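Long-range contact in single-stranded DNA-binding protein RIM1, mitochondrial (Saccharomyces cerevisiae, PDB 6CQO), which binds single-stranded DNA preferentially and cooperatively, takes part in mitochondrial DNA replication and stimulates the PIF1 helicase: residues L67-A72 with D96-K101. Sequence-based numbering, arbitrary orientation.
Sequences LVYVEA and DINLLK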
loop_
_atom_site.group_PDB
_atom_site.type_symbol
_atom_site.label_atom_id
_atom_site.label_comp_id
_atom_site.label_asym_id
_atom_site.label_seq_id
_atom_site.Cartn_x
_atom_site.Cartn_y
_atom_site.Cartn_z
ATOM N N LEU A 67 7.160 13.553 11.387
ATOM C CA LEU A 67 7.401 13.239 9.985
ATOM C C LEU A 67 8.214 11.950 9.912
ATOM O O LEU A 67 9.358 11.907 10.375
ATOM C CB LEU A 67 8.131 14.390 9.293
ATOM C CG LEU A 67 8.290 14.306 7.775
ATOM C CD1 LEU A 67 6.937 14.158 7.098
ATOM C CD2 LEU A 67 9.021 15.532 7.246
ATOM N N VAL A 68 7.620 10.900 9.344
ATOM C CA VAL A 68 8.206 9.566 9.374
ATOM C C VAL A 68 8.242 8.976 7.971
ATOM O O VAL A 68 7.460 9.350 7.092
ATOM C CB VAL A 68 7.432 8.626 10.326
ATOM C CG1 VAL A 68 7.512 9.131 11.758
ATOM C CG2 VAL A 68 5.984 8.492 9.879
ATOM N N TYR A 69 9.170 8.040 7.772
ATOM C CA TYR A 69 9.264 7.232 6.559
ATOM C C TYR A 69 9.028 5.782 6.961
ATOM O O TYR A 69 9.863 5.180 7.645
ATOM C CB TYR A 69 10.621 7.405 5.876
ATOM C CG TYR A 69 10.900 6.398 4.779
ATOM C CD1 TYR A 69 10.029 6.250 3.708
ATOM C CD2 TYR A 69 12.038 5.604 4.810
ATOM C CE1 TYR A 69 10.279 5.337 2.702
ATOM C CE2 TYR A 69 12.298 4.686 3.807
ATOM C CZ TYR A 69 11.414 4.557 2.756
ATOM O OH TYR A 69 11.661 3.647 1.754
ATOM N N VAL A 70 7.894 5.226 6.542
ATOM C CA VAL A 70 7.440 3.916 6.990
ATOM C C VAL A 70 7.424 2.962 5.804
ATOM O O VAL A 70 6.911 3.304 4.731
ATOM C CB VAL A 70 6.048 3.998 7.646
ATOM C CG1 VAL A 70 5.497 2.605 7.914
ATOM C CG2 VAL A 70 6.121 4.799 8.934
ATOM N N GLU A 71 7.992 1.775 5.998
ATOM C CA GLU A 71 7.891 0.670 5.057
ATOM C C GLU A 71 6.984 -0.393 5.662
ATOM O O GLU A 71 7.187 -0.805 6.809
ATOM C CB GLU A 71 9.270 0.085 4.745
ATOM C CG GLU A 71 10.199 1.040 4.008
ATOM C CD GLU A 71 11.636 0.551 3.976
ATOM O OE1 GLU A 71 12.074 -0.078 4.962
ATOM O OE2 GLU A 71 12.326 0.792 2.963
ATOM N N ALA A 72 5.983 -0.829 4.900
ATOM C CA ALA A 72 4.971 -1.733 5.424
ATOM C C ALA A 72 4.565 -2.753 4.373
ATOM O O ALA A 72 4.502 -2.439 3.182
ATOM C CB ALA A 72 3.732 -0.960 5.899
ATOM N N ASP A 96 9.555 -1.283 9.115
ATOM C CA ASP A 96 10.652 -0.402 9.488
ATOM C C ASP A 96 10.135 1.028 9.483
ATOM O O ASP A 96 9.146 1.346 8.817
ATOM C CB ASP A 96 11.848 -0.555 8.539
ATOM C CG ASP A 96 13.078 0.189 9.024
ATOM O OD1 ASP A 96 13.229 0.353 10.253
ATOM O OD2 ASP A 96 13.895 0.609 8.178
ATOM N N ILE A 97 10.812 1.887 10.238
ATOM C CA ILE A 97 10.421 3.290 10.334
ATOM C C ILE A 97 11.666 4.126 10.595
ATOM O O ILE A 97 12.565 3.716 11.335
ATOM C CB ILE A 97 9.349 3.500 11.427
ATOM C CG1 ILE A 97 8.910 4.966 11.480
ATOM C CG2 ILE A 97 9.853 3.024 12.783
ATOM C CD1 ILE A 97 7.750 5.223 12.414
ATOM N N ASN A 98 11.720 5.298 9.963
ATOM C CA ASN A 98 12.801 6.257 10.157
ATOM C C ASN A 98 12.188 7.610 10.483
ATOM O O ASN A 98 11.403 8.144 9.694
ATOM C CB ASN A 98 13.693 6.352 8.914
ATOM C CG ASN A 98 14.586 5.138 8.741
ATOM O OD1 ASN A 98 14.168 4.115 8.200
ATOM N ND2 ASN A 98 15.829 5.249 9.197
ATOM N N LEU A 99 12.544 8.159 11.642
ATOM C CA LEU A 99 12.025 9.451 12.079
ATOM C C LEU A 99 12.741 10.562 11.322
ATOM O O LEU A 99 13.948 10.765 11.497
ATOM C CB LEU A 99 12.200 9.615 13.586
ATOM C CG LEU A 99 11.788 10.969 14.173
ATOM C CD1 LEU A 99 10.308 11.229 13.932
ATOM C CD2 LEU A 99 12.118 11.047 15.657
ATOM N N LEU A 100 12.003 11.283 10.476
ATOM C CA LEU A 100 12.581 12.425 9.776
ATOM C C LEU A 100 12.592 13.661 10.668
ATOM O O LEU A 100 13.641 14.279 10.876
ATOM C CB LEU A 100 11.808 12.700 8.485
ATOM C CG LEU A 100 11.533 11.499 7.579
ATOM C CD1 LEU A 100 10.835 11.941 6.306
ATOM C CD2 LEU A 100 12.820 10.761 7.255
ATOM N N LYS A 101 11.428 14.030 11.199
ATOM C CA LYS A 101 11.303 15.121 12.155
ATOM C C LYS A 101 10.222 14.750 13.156
ATOM O O LYS A 101 9.136 14.313 12.765
ATOM C CB LYS A 101 10.954 16.443 11.461
ATOM C CG LYS A 101 10.928 17.640 12.397
ATOM C CD LYS A 101 10.313 18.856 11.728
ATOM C CE LYS A 101 8.845 18.619 11.403
ATOM N NZ LYS A 101 8.208 19.823 10.802
#
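V70 and I97 meet on the inward face of two antiparallel strands, where CG2 of V70 lies 3.8 Å from CG1 of I97. The extended I97 side chain, with CG1 anti to the backbone N (chi1 -178°), carries CD1 on to CG1 of V68, 4.0 Å away, and CD1 of L99 reaches that same V68 methyl. Beta-branched V68, V70 and I97 suit this face, since they favour extended backbone and present methyls to Y30 and I32 of strand 26-34. Between the strands, Y69 and N98 exchange two backbone hydrogen bonds, the one from Y69 N to N98 O spanning 2.9 Å. Strands 67-77 and 89-99 form a beta hairpin of the OB fold, the usual scaffold of single-strand binding proteins, and their pairing ends in a classic beta bulge: L100 and K101 both face L67, whose O accepts from both of their amides. L100 CD1 packs 3.8 Å from L67 CG on the outer face. An alanine in place of L67 would probably leave CD1 of L100 without its apolar partner and open a gap beside the bulge. Beyond this leucine pair the outer face is looser and more open to solvent, with N98 exposed and Y69, E71 and D96 partly so. N98 OD1 approaches the Y69 ring obliquely, while the Y69 side chain also packs on F3 of the second subunit, another copy of the protein. Farther along, the carboxylates of E71 and D96 lie side by side, OE1 of E71 3.8 Å from OD2 of D96, a like-charge pair probably more tolerable here than in the core.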